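Long-range contacts in DynF (Micromonospora chersina, PDB 6UBL), which is of unknown function but, as a beta-barrel protein of the dynemicin pathway holding a palmitic acid in its interior, probably binds a long-chain intermediate or related ligand: residues I37-I42 and W63-R68; G98-T103 and F139-L144; G112-P117 and S127-R132; P170-I175 and S197-M202. All coordinates share one frame; numbering follows the deposited sequence. Where two conformers were deposited one is given.

Contact 1: residues I37-I42 and W63-R68. With PLM (palmitic acid), chain C.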
# COMPACT_ATOMS: atom_id res chain seq x y z
N ILE A 37 -13.48 -21.55 2.55
CA ILE A 37 -13.77 -20.28 1.89
C ILE A 37 -14.92 -19.64 2.66
O ILE A 37 -16.06 -20.13 2.61
CB ILE A 37 -14.15 -20.48 0.42
CG1 ILE A 37 -13.03 -21.20 -0.34
CG2 ILE A 37 -14.43 -19.12 -0.21
CD1 ILE A 37 -13.42 -21.64 -1.73
N ASP A 38 -14.64 -18.54 3.35
CA ASP A 38 -15.66 -17.87 4.15
C ASP A 38 -16.53 -17.01 3.24
O ASP A 38 -16.01 -16.17 2.49
CB ASP A 38 -14.99 -17.02 5.22
CG ASP A 38 -14.22 -17.84 6.23
OD1 ASP A 38 -14.65 -18.97 6.53
OD2 ASP A 38 -13.17 -17.37 6.72
N ASN A 39 -17.84 -17.19 3.34
CA ASN A 39 -18.82 -16.38 2.60
C ASN A 39 -19.43 -15.46 3.64
O ASN A 39 -20.27 -15.88 4.43
CB ASN A 39 -19.86 -17.27 1.94
CG ASN A 39 -19.26 -18.13 0.83
OD1 ASN A 39 -19.31 -17.75 -0.34
ND2 ASN A 39 -18.69 -19.27 1.20
N LEU A 40 -19.00 -14.20 3.65
CA LEU A 40 -19.27 -13.30 4.75
C LEU A 40 -19.92 -12.00 4.31
O LEU A 40 -19.58 -11.44 3.26
CB LEU A 40 -17.95 -12.93 5.46
CG LEU A 40 -17.20 -14.07 6.13
CD1 LEU A 40 -15.75 -13.65 6.38
CD2 LEU A 40 -17.88 -14.46 7.42
N GLY A 41 -20.82 -11.50 5.14
CA GLY A 41 -21.35 -10.17 4.94
C GLY A 41 -20.35 -9.10 5.36
O GLY A 41 -19.45 -9.34 6.16
N ILE A 42 -20.53 -7.90 4.80
CA ILE A 42 -19.67 -6.77 5.11
C ILE A 42 -20.40 -5.48 4.76
O ILE A 42 -21.20 -5.43 3.83
CB ILE A 42 -18.31 -6.88 4.36
CG1 ILE A 42 -17.39 -5.71 4.72
CG2 ILE A 42 -18.53 -6.91 2.84
CD1 ILE A 42 -16.00 -5.82 4.13
N TRP A 63 -20.89 -8.39 0.27
CA TRP A 63 -20.31 -9.63 0.73
C TRP A 63 -18.91 -9.80 0.16
O TRP A 63 -18.53 -9.17 -0.83
CB TRP A 63 -21.20 -10.82 0.37
CG TRP A 63 -21.63 -10.87 -1.06
CD1 TRP A 63 -22.82 -10.43 -1.57
CD2 TRP A 63 -20.90 -11.40 -2.17
NE1 TRP A 63 -22.87 -10.65 -2.92
CE2 TRP A 63 -21.70 -11.23 -3.32
CE3 TRP A 63 -19.64 -11.98 -2.31
CZ2 TRP A 63 -21.29 -11.64 -4.59
CZ3 TRP A 63 -19.23 -12.38 -3.57
CH2 TRP A 63 -20.04 -12.22 -4.69
N VAL A 64 -18.15 -10.66 0.83
CA VAL A 64 -16.83 -11.08 0.37
C VAL A 64 -16.74 -12.59 0.51
O VAL A 64 -17.41 -13.21 1.35
CB VAL A 64 -15.69 -10.41 1.15
CG1 VAL A 64 -15.64 -8.91 0.88
CG2 VAL A 64 -15.83 -10.68 2.65
N ARG A 65 -15.91 -13.19 -0.33
CA ARG A 65 -15.54 -14.60 -0.25
C ARG A 65 -14.02 -14.64 -0.08
O ARG A 65 -13.28 -14.12 -0.92
CB ARG A 65 -16.01 -15.34 -1.50
CG ARG A 65 -17.55 -15.31 -1.64
CD ARG A 65 -18.06 -16.12 -2.82
NE ARG A 65 -17.65 -17.51 -2.68
CZ ARG A 65 -16.88 -18.14 -3.56
NH1 ARG A 65 -16.48 -17.53 -4.66
NH2 ARG A 65 -16.52 -19.39 -3.33
N VAL A 66 -13.57 -15.22 1.04
CA VAL A 66 -12.17 -15.19 1.43
C VAL A 66 -11.72 -16.63 1.68
O VAL A 66 -12.27 -17.31 2.55
CB VAL A 66 -11.94 -14.35 2.70
CG1 VAL A 66 -10.49 -14.41 3.14
CG2 VAL A 66 -12.39 -12.90 2.47
N VAL A 67 -10.74 -17.09 0.91
CA VAL A 67 -10.16 -18.42 1.14
C VAL A 67 -9.05 -18.31 2.18
O VAL A 67 -8.25 -17.36 2.17
CB VAL A 67 -9.65 -19.06 -0.16
CG1 VAL A 67 -8.54 -18.25 -0.78
CG2 VAL A 67 -9.17 -20.49 0.13
N ARG A 68 -9.01 -19.28 3.08
CA ARG A 68 -7.99 -19.40 4.10
C ARG A 68 -7.10 -20.59 3.80
O ARG A 68 -7.58 -21.67 3.42
CB ARG A 68 -8.60 -19.59 5.49
CG ARG A 68 -9.24 -18.36 6.09
CD ARG A 68 -9.93 -18.65 7.44
NE ARG A 68 -11.23 -19.28 7.30
CZ ARG A 68 -11.45 -20.58 7.33
NH1 ARG A 68 -10.46 -21.44 7.53
NH2 ARG A 68 -12.70 -21.04 7.18
C1 PLM C . -11.20 -14.72 7.16
O1 PLM C . -12.08 -15.04 6.25
O2 PLM C . -10.92 -15.42 8.10
C2 PLM C . -10.58 -13.37 6.95
C3 PLM C . -11.54 -12.24 6.69
C4 PLM C . -10.75 -10.98 6.55
C5 PLM C . -11.35 -9.97 5.64
C6 PLM C . -10.45 -8.76 5.47
C7 PLM C . -11.25 -7.49 5.51
C8 PLM C . -12.45 -7.53 4.61
C9 PLM C . -12.11 -7.68 3.15
CA PLM C . -12.02 -6.35 2.46
CB PLM C . -13.39 -5.78 2.15
CC PLM C . -13.43 -5.10 0.82
CD PLM C . -13.51 -3.59 0.87
CE PLM C . -12.88 -2.98 -0.35
CF PLM C . -13.32 -1.58 -0.67
CG PLM C . -12.67 -1.06 -1.90
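Strands 37-42 and 63-68 run antiparallel, their axes 160° apart, and are laced by backbone hydrogen bonds in the pairs Asp38-Val66 and Leu40-Val64. On the face turned to the palmitic acid, Asp38 and Arg68 form a salt bridge. Arg68 meets the carboxylate side-on: NE reaches Asp38 OD2 at 2.8 Å and NH2 reaches Asp38 OD1 at 2.9 Å, both on the syn side and nearly straight. The two flat groups are nonetheless turned 34° against each other. A bend at chi3 swings the guanidinium across to the aspartate. Asp38 OD2 also lies 2.6 Å from O1 of the palmitic acid, and the hydroxyl OH of Tyr205 is hydrogen-bonded to Asp38 OD1. Further along, the CD1 methyl of Ile42 presses on the ligand chain, 3.3 Å from its atom CB, while Ile42 CG2 packs 4.0 Å from Val64 CG1. On the other face Asn39 and Arg65 lie alongside each other, and Arg65 NE gives a rather bent bond (138°) to Asn39 OD1. Glu87 forms a salt bridge with Arg65 there. The two segments belong to the hairpin of strands 37-50 and 54-68 in the barrel wall; strand 81-92 pairs beyond 54-68, and strands 20-21 and 193-205 pair with 37-50.

Contact 2: residues G98-T103 and F139-L144. With PLM (palmitic acid), chain C.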
# COMPACT_ATOMS: atom_id res chain seq x y z
N GLY A 98 -24.16 8.52 -8.09
CA GLY A 98 -24.97 7.41 -8.52
C GLY A 98 -24.70 6.15 -7.71
O GLY A 98 -24.08 6.17 -6.64
N LYS A 99 -25.18 5.03 -8.24
CA LYS A 99 -24.97 3.73 -7.62
C LYS A 99 -23.57 3.24 -7.95
O LYS A 99 -23.19 3.14 -9.13
CB LYS A 99 -26.01 2.74 -8.15
CG LYS A 99 -25.96 1.35 -7.53
CD LYS A 99 -27.11 0.49 -8.06
CE LYS A 99 -27.69 -0.39 -6.95
NZ LYS A 99 -29.18 -0.44 -6.96
N ILE A 100 -22.80 2.91 -6.92
CA ILE A 100 -21.42 2.47 -7.05
C ILE A 100 -21.36 0.99 -6.67
O ILE A 100 -21.85 0.59 -5.60
CB ILE A 100 -20.49 3.29 -6.15
CG1 ILE A 100 -20.64 4.79 -6.45
CG2 ILE A 100 -19.03 2.85 -6.32
CD1 ILE A 100 -19.95 5.71 -5.45
N THR A 101 -20.77 0.18 -7.55
CA THR A 101 -20.60 -1.25 -7.31
C THR A 101 -19.11 -1.56 -7.27
O THR A 101 -18.38 -1.22 -8.21
CB THR A 101 -21.30 -2.07 -8.40
OG1 THR A 101 -22.69 -1.75 -8.42
CG2 THR A 101 -21.13 -3.56 -8.12
N VAL A 102 -18.68 -2.20 -6.19
CA VAL A 102 -17.27 -2.50 -5.97
C VAL A 102 -17.07 -4.01 -6.07
O VAL A 102 -17.74 -4.78 -5.38
CB VAL A 102 -16.79 -1.96 -4.62
CG1 VAL A 102 -15.29 -2.17 -4.47
CG2 VAL A 102 -17.13 -0.48 -4.48
N THR A 103 -16.16 -4.41 -6.95
CA THR A 103 -15.81 -5.81 -7.18
C THR A 103 -14.30 -5.91 -7.23
O THR A 103 -13.59 -4.90 -7.10
CB THR A 103 -16.45 -6.30 -8.48
OG1 THR A 103 -16.01 -5.48 -9.56
CG2 THR A 103 -17.98 -6.24 -8.39
N PHE A 139 -14.26 0.08 -9.12
CA PHE A 139 -15.39 0.89 -8.67
C PHE A 139 -16.20 1.26 -9.91
O PHE A 139 -15.77 2.11 -10.69
CB PHE A 139 -14.91 2.16 -7.96
CG PHE A 139 -14.08 1.92 -6.72
CD1 PHE A 139 -12.74 1.58 -6.82
CD2 PHE A 139 -14.64 2.05 -5.45
CE1 PHE A 139 -11.97 1.36 -5.69
CE2 PHE A 139 -13.87 1.83 -4.32
CZ PHE A 139 -12.54 1.48 -4.44
N ASP A 140 -17.36 0.61 -10.09
CA ASP A 140 -18.22 0.87 -11.24
C ASP A 140 -19.16 2.02 -10.89
O ASP A 140 -19.97 1.91 -9.96
CB ASP A 140 -19.00 -0.40 -11.57
CG ASP A 140 -19.68 -0.35 -12.94
OD1 ASP A 140 -19.52 0.64 -13.68
OD2 ASP A 140 -20.36 -1.34 -13.27
N MET A 141 -19.07 3.12 -11.64
CA MET A 141 -19.85 4.33 -11.40
C MET A 141 -20.59 4.67 -12.69
O MET A 141 -20.24 5.62 -13.40
CB MET A 141 -18.95 5.48 -10.94
CG MET A 141 -18.14 5.19 -9.68
SD MET A 141 -17.38 6.67 -8.96
CE MET A 141 -16.61 6.04 -7.47
N PRO A 142 -21.62 3.89 -13.03
CA PRO A 142 -22.34 4.12 -14.29
C PRO A 142 -22.89 5.53 -14.47
O PRO A 142 -22.95 6.01 -15.61
CB PRO A 142 -23.47 3.07 -14.25
CG PRO A 142 -23.56 2.65 -12.78
CD PRO A 142 -22.15 2.74 -12.28
N LYS A 143 -23.32 6.20 -13.40
CA LYS A 143 -23.87 7.54 -13.59
C LYS A 143 -22.83 8.47 -14.20
O LYS A 143 -23.17 9.35 -15.00
CB LYS A 143 -24.43 8.10 -12.28
CG LYS A 143 -25.07 9.47 -12.48
CD LYS A 143 -25.53 10.09 -11.18
CE LYS A 143 -26.10 11.48 -11.40
NZ LYS A 143 -25.15 12.53 -10.93
N LEU A 144 -21.57 8.29 -13.83
CA LEU A 144 -20.48 9.09 -14.38
C LEU A 144 -19.89 8.50 -15.65
O LEU A 144 -18.95 9.08 -16.21
CB LEU A 144 -19.38 9.23 -13.33
CG LEU A 144 -19.84 9.66 -11.94
CD1 LEU A 144 -18.60 9.92 -11.09
CD2 LEU A 144 -20.72 10.88 -11.99
C1 PLM C . -11.20 -14.72 7.16
O1 PLM C . -12.08 -15.04 6.25
O2 PLM C . -10.92 -15.42 8.10
C2 PLM C . -10.58 -13.37 6.95
C3 PLM C . -11.54 -12.24 6.69
C4 PLM C . -10.75 -10.98 6.55
C5 PLM C . -11.35 -9.97 5.64
C6 PLM C . -10.45 -8.76 5.47
C7 PLM C . -11.25 -7.49 5.51
C8 PLM C . -12.45 -7.53 4.61
C9 PLM C . -12.11 -7.68 3.15
CA PLM C . -12.02 -6.35 2.46
CB PLM C . -13.39 -5.78 2.15
CC PLM C . -13.43 -5.10 0.82
CD PLM C . -13.51 -3.59 0.87
CE PLM C . -12.88 -2.98 -0.35
CF PLM C . -13.32 -1.58 -0.67
CG PLM C . -12.67 -1.06 -1.90
O HOH W 1 -22.76 5.60 -10.64
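Val102 and Phe139 lie alongside each other with their ends in the same direction, Val102 CG2 3.7 Å from Phe139 CD2. The other methyl, Val102 CG1, stands over one ring face toward its rim and lies 3.8 Å from CG, the terminal carbon of the palmitic acid. Phe139 CZ comes to 3.6 Å from that same carbon, so valine and phenylalanine together bound the tail end of the ligand. Next to them Ile100 runs alongside the extended Met141, with Ile100 CD1 3.9 Å from Met141 CE. Ile100 CG1 sits anti to the carbonyl carbon (chi1 -55°), which brings its CD1 branch alongside the thioether chain. With an alanine here, the Met141 methyl would probably lose its neighbour and be freer to turn, leaving a gap beside Phe48 and Phe60. This pairing belongs to the wall of a beta barrel, where strands 100-104 and 129-141 run antiparallel. Its register is set by Thr101 and Asp140, a hydrogen-bonded pair: Asp140 N gives a 2.8 Å bond to Thr101 O, and Thr101 N returns one to Asp140 O on a lone pair. Beyond Met141 the strand gives way to a 3-10 turn, and a water takes over the bridging, donating to Lys99 O and accepting from Lys143 N. Gly98 packs against Lys143 in a position where a CB would collide with the lysine's own. Outside the pair, strand 81-92 borders 100-104, with backbone hydrogen bonds between Ile100 and Gly92 and between Val102 and Met90.

Contact 3: residues G112-P117 and S127-R132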
# COMPACT_ATOMS: atom_id res chain seq x y z
N GLY A 112 -3.86 -11.51 1.93
CA GLY A 112 -3.64 -11.02 3.27
C GLY A 112 -3.21 -12.14 4.19
O GLY A 112 -2.89 -13.25 3.76
N GLN A 113 -3.18 -11.81 5.48
CA GLN A 113 -2.74 -12.78 6.47
C GLN A 113 -3.27 -12.40 7.85
O GLN A 113 -3.72 -11.27 8.08
CB GLN A 113 -1.23 -12.93 6.49
CG GLN A 113 -0.48 -11.65 6.82
CD GLN A 113 1.00 -11.80 6.55
OE1 GLN A 113 1.54 -11.17 5.64
NE2 GLN A 113 1.65 -12.64 7.34
N ILE A 114 -3.23 -13.38 8.74
CA ILE A 114 -3.63 -13.23 10.14
C ILE A 114 -2.51 -13.80 10.99
O ILE A 114 -2.15 -14.98 10.83
CB ILE A 114 -4.95 -13.98 10.42
CG1 ILE A 114 -6.05 -13.53 9.46
CG2 ILE A 114 -5.38 -13.75 11.86
CD1 ILE A 114 -7.34 -14.32 9.58
N ARG A 115 -1.94 -12.98 11.86
CA ARG A 115 -0.85 -13.42 12.71
C ARG A 115 -0.72 -12.51 13.92
O ARG A 115 -1.23 -11.39 13.95
CB ARG A 115 0.48 -13.51 11.95
CG ARG A 115 1.05 -12.19 11.39
CD ARG A 115 2.57 -12.29 11.31
NE ARG A 115 3.09 -12.34 12.67
CZ ARG A 115 4.07 -13.12 13.12
NH1 ARG A 115 4.71 -13.95 12.31
NH2 ARG A 115 4.42 -13.06 14.40
N THR A 116 -0.01 -13.02 14.93
CA THR A 116 0.31 -12.22 16.11
C THR A 116 1.06 -10.95 15.69
O THR A 116 2.04 -11.04 14.94
CB THR A 116 1.18 -13.05 17.05
OG1 THR A 116 0.45 -14.20 17.50
CG2 THR A 116 1.67 -12.22 18.23
N PRO A 117 0.63 -9.78 16.15
CA PRO A 117 1.36 -8.55 15.83
C PRO A 117 2.65 -8.43 16.64
O PRO A 117 2.81 -9.04 17.70
CB PRO A 117 0.37 -7.44 16.20
CG PRO A 117 -0.44 -8.06 17.33
CD PRO A 117 -0.58 -9.51 16.95
N SER A 127 -3.36 -12.35 23.44
CA SER A 127 -3.25 -13.38 22.41
C SER A 127 -3.94 -12.99 21.11
O SER A 127 -3.89 -13.77 20.15
CB SER A 127 -3.78 -14.75 22.86
OG SER A 127 -3.09 -15.21 24.01
N ALA A 128 -4.67 -11.88 21.06
CA ALA A 128 -5.39 -11.54 19.84
C ALA A 128 -4.42 -11.34 18.69
O ALA A 128 -3.26 -10.96 18.86
CB ALA A 128 -6.21 -10.26 20.04
N LYS A 129 -4.91 -11.55 17.48
CA LYS A 129 -4.09 -11.45 16.29
C LYS A 129 -4.46 -10.22 15.48
O LYS A 129 -5.39 -9.47 15.81
CB LYS A 129 -4.18 -12.75 15.48
CG LYS A 129 -3.59 -13.91 16.27
CD LYS A 129 -3.48 -15.18 15.45
CE LYS A 129 -3.04 -16.37 16.31
NZ LYS A 129 -1.64 -16.29 16.81
N ALA A 130 -3.66 -9.99 14.44
CA ALA A 130 -3.85 -8.87 13.54
C ALA A 130 -4.08 -9.43 12.15
O ALA A 130 -3.35 -10.31 11.69
CB ALA A 130 -2.62 -7.97 13.54
N CYS A 131 -5.08 -8.90 11.48
CA CYS A 131 -5.51 -9.32 10.15
C CYS A 131 -5.33 -8.16 9.19
O CYS A 131 -5.67 -7.02 9.50
CB CYS A 131 -6.99 -9.73 10.23
SG CYS A 131 -7.79 -10.14 8.68
N ARG A 132 -4.81 -8.47 8.01
CA ARG A 132 -4.60 -7.49 6.96
C ARG A 132 -4.96 -8.12 5.62
O ARG A 132 -4.86 -9.34 5.43
CB ARG A 132 -3.19 -6.93 6.90
CG ARG A 132 -2.12 -7.95 6.55
CD ARG A 132 -0.73 -7.40 6.82
NE ARG A 132 -0.36 -6.22 6.02
CZ ARG A 132 -0.29 -4.97 6.47
NH1 ARG A 132 -0.62 -4.66 7.71
NH2 ARG A 132 0.08 -3.99 5.65
O HOH W 2 0.48 -15.81 14.81
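This antiparallel ladder of the beta barrel joins strands 108-115 and 129-141, where segments 112-117 and 127-132 flank the base of a connecting loop. Gln113 pairs with Arg132 and Arg115 with Ala130 as hydrogen-bonded pairs; the shortest of the four backbone bonds, Ala130 N to Arg115 O, is 2.8 Å. On the face touching the palmitic acid, Ile114 CG1 lies 3.9 Å from Cys131 SG, the sulfur anti to its backbone N (chi1 174°), while Ile114 CG2 touches Lys129 CB, the side chains crossing at roughly right angles. The opposite face meets the second subunit. There Gln113 and Arg132 lie alongside each other, amide and guanidinium planes 75° apart; Arg132 forms a salt bridge to Glu152, and Gln113 NE2 a hydrogen bond to the Tyr194 hydroxyl, both of the second subunit. Pro117 CB rests 4.0 Å from Ala130 CB, and both pack on Arg177 of that subunit. Lys129 bends at its end to a water that also accepts from Thr116 N, and makes a cation-pi contact with Trp76. Where the strand ends, Arg115 reaches the next residue's carbonyl: NE, at 2.8 Å, and NH2, at 3.2 Å, both grip Thr116 O, from opposite faces of its plane.

Contact 4: residues P170-I175 and S197-M202. With PLM (palmitic acid), chain C.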
# COMPACT_ATOMS: atom_id res chain seq x y z
N PRO A 170 -14.95 -4.72 13.58
CA PRO A 170 -14.69 -3.49 12.83
C PRO A 170 -13.28 -3.50 12.25
O PRO A 170 -12.34 -4.08 12.81
CB PRO A 170 -14.82 -2.40 13.89
CG PRO A 170 -14.37 -3.08 15.16
CD PRO A 170 -14.89 -4.50 15.04
N GLY A 171 -13.14 -2.83 11.10
CA GLY A 171 -11.87 -2.71 10.42
C GLY A 171 -11.75 -1.36 9.74
O GLY A 171 -12.68 -0.55 9.75
N LYS A 172 -10.57 -1.11 9.17
CA LYS A 172 -10.25 0.17 8.57
C LYS A 172 -9.47 -0.03 7.28
O LYS A 172 -8.78 -1.04 7.11
CB LYS A 172 -9.40 1.04 9.51
CG LYS A 172 -9.89 1.10 10.94
CD LYS A 172 -9.07 2.07 11.79
CE LYS A 172 -9.33 1.86 13.27
NZ LYS A 172 -8.66 2.90 14.10
N GLY A 173 -9.58 0.95 6.39
CA GLY A 173 -8.68 1.05 5.26
C GLY A 173 -7.57 1.98 5.71
O GLY A 173 -7.83 3.04 6.28
N GLN A 174 -6.33 1.55 5.52
CA GLN A 174 -5.15 2.31 5.94
C GLN A 174 -4.72 3.18 4.77
O GLN A 174 -3.95 2.77 3.90
CB GLN A 174 -4.05 1.39 6.44
CG GLN A 174 -4.52 0.54 7.61
CD GLN A 174 -4.94 1.37 8.82
OE1 GLN A 174 -4.53 2.53 8.98
NE2 GLN A 174 -5.74 0.78 9.69
N ILE A 175 -5.31 4.37 4.72
CA ILE A 175 -5.08 5.34 3.65
C ILE A 175 -4.55 6.61 4.30
O ILE A 175 -5.24 7.23 5.12
CB ILE A 175 -6.38 5.63 2.89
CG1 ILE A 175 -6.88 4.33 2.22
CG2 ILE A 175 -6.15 6.74 1.88
CD1 ILE A 175 -8.36 4.35 1.89
N SER A 197 -10.83 7.97 2.77
CA SER A 197 -10.98 7.17 3.98
C SER A 197 -11.94 6.03 3.70
O SER A 197 -12.76 6.10 2.79
CB SER A 197 -11.46 7.99 5.17
OG SER A 197 -12.82 8.33 5.02
N LEU A 198 -11.83 4.98 4.51
CA LEU A 198 -12.69 3.82 4.41
C LEU A 198 -12.70 3.15 5.77
O LEU A 198 -11.64 2.90 6.34
CB LEU A 198 -12.17 2.86 3.33
CG LEU A 198 -13.12 1.73 2.94
CD1 LEU A 198 -12.88 1.25 1.53
CD2 LEU A 198 -12.96 0.59 3.94
N ARG A 199 -13.90 2.86 6.28
CA ARG A 199 -14.08 2.06 7.47
C ARG A 199 -15.08 0.98 7.13
O ARG A 199 -15.91 1.15 6.23
CB ARG A 199 -14.61 2.95 8.61
CG ARG A 199 -13.77 4.21 8.78
CD ARG A 199 -14.10 4.98 10.04
NE ARG A 199 -12.88 5.49 10.67
CZ ARG A 199 -12.27 4.89 11.69
NH1 ARG A 199 -12.76 3.77 12.19
NH2 ARG A 199 -11.17 5.42 12.21
N PHE A 200 -14.98 -0.16 7.81
CA PHE A 200 -15.86 -1.27 7.50
C PHE A 200 -16.14 -2.09 8.75
O PHE A 200 -15.47 -1.95 9.77
CB PHE A 200 -15.32 -2.16 6.35
CG PHE A 200 -14.07 -2.94 6.68
CD1 PHE A 200 -14.14 -4.23 7.18
CD2 PHE A 200 -12.81 -2.40 6.45
CE1 PHE A 200 -12.99 -4.96 7.47
CE2 PHE A 200 -11.66 -3.12 6.73
CZ PHE A 200 -11.75 -4.40 7.24
N ASN A 201 -17.18 -2.92 8.65
CA ASN A 201 -17.49 -3.91 9.66
C ASN A 201 -17.72 -5.24 8.97
O ASN A 201 -18.43 -5.30 7.97
CB ASN A 201 -18.77 -3.57 10.44
CG ASN A 201 -18.65 -2.28 11.20
OD1 ASN A 201 -17.95 -2.21 12.21
ND2 ASN A 201 -19.33 -1.25 10.73
N MET A 202 -17.10 -6.29 9.49
CA MET A 202 -17.45 -7.62 9.04
C MET A 202 -18.80 -8.01 9.63
O MET A 202 -19.11 -7.68 10.77
CB MET A 202 -16.40 -8.63 9.50
CG MET A 202 -15.00 -8.38 8.99
SD MET A 202 -14.87 -8.16 7.20
CE MET A 202 -15.56 -9.71 6.61
C1 PLM C . -11.20 -14.72 7.16
O1 PLM C . -12.08 -15.04 6.25
O2 PLM C . -10.92 -15.42 8.10
C2 PLM C . -10.58 -13.37 6.95
C3 PLM C . -11.54 -12.24 6.69
C4 PLM C . -10.75 -10.98 6.55
C5 PLM C . -11.35 -9.97 5.64
C6 PLM C . -10.45 -8.76 5.47
C7 PLM C . -11.25 -7.49 5.51
C8 PLM C . -12.45 -7.53 4.61
C9 PLM C . -12.11 -7.68 3.15
CA PLM C . -12.02 -6.35 2.46
CB PLM C . -13.39 -5.78 2.15
CC PLM C . -13.43 -5.10 0.82
CD PLM C . -13.51 -3.59 0.87
CE PLM C . -12.88 -2.98 -0.35
CF PLM C . -13.32 -1.58 -0.67
CG PLM C . -12.67 -1.06 -1.90
O HOH W 3 -9.42 5.22 6.19
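Phe200 CG stands between its own backbone N and carbonyl carbon (chi1 68°), and the ring, turned by a chi2 of 92°, is thereby laid flat against Gly171 on the neighbouring strand. Gly171 CA sits over the ring face in a CH-pi contact, 3.7 Å from the centroid and 17° off the normal. The fit depends on the glycine, since a CB there would run into Phe200 CZ. Phe200 CZ also lies 3.6 Å from C7 of the palmitic acid. A serine in place of Phe200 would probably leave Gly171 without its aromatic cover and open a gap beside the middle of the ligand chain. Met202, bent at chi2 and chi3, brings SD to 3.6 Å from C8 of the palmitic acid, and Leu198 CD1 touches the ligand nearer its tail. Backbone bonds hold this register: Gly171 and Phe200 exchange a pair, and Gly173 N donates to Leu198 O at 2.8 Å. Past Gly173 the direct pairing gives way to a water that lies 2.7 Å from Gly173 O and accepts from Leu198 N, while Ile175 CD1 packs 4.3 Å from Leu198 CB. On the other face Lys172 and the poorly ordered Arg199 run alongside each other. Strands 37-50 and 154-161 continue the wall to the two sides. These are paired strands of a beta hairpin, one side turned to the ligand and the other outward, as in the wall of a ligand-holding beta barrel.

Overall arrangement
From the N terminus, contact 1 comes first, closing the hairpin of strands 37-50 and 54-68 at its open end. Contact 2 then opens at 98-103 and closes only at 139-144; within that span lies contact 3, whose own loop runs between 117 and 127. Both use strand 129-141, one near each end, and their centres are about 32 Å apart on opposite sides of the chain's centre. Contact 4 follows in series and closes the hairpin of 170-183 and 193-205. It touches contact 1, because strands 37-50 and 193-205 are neighbours, so late and early parts of the chain join. All four border the palmitic acid, from its acid end at contact 1 to its tail at contact 2.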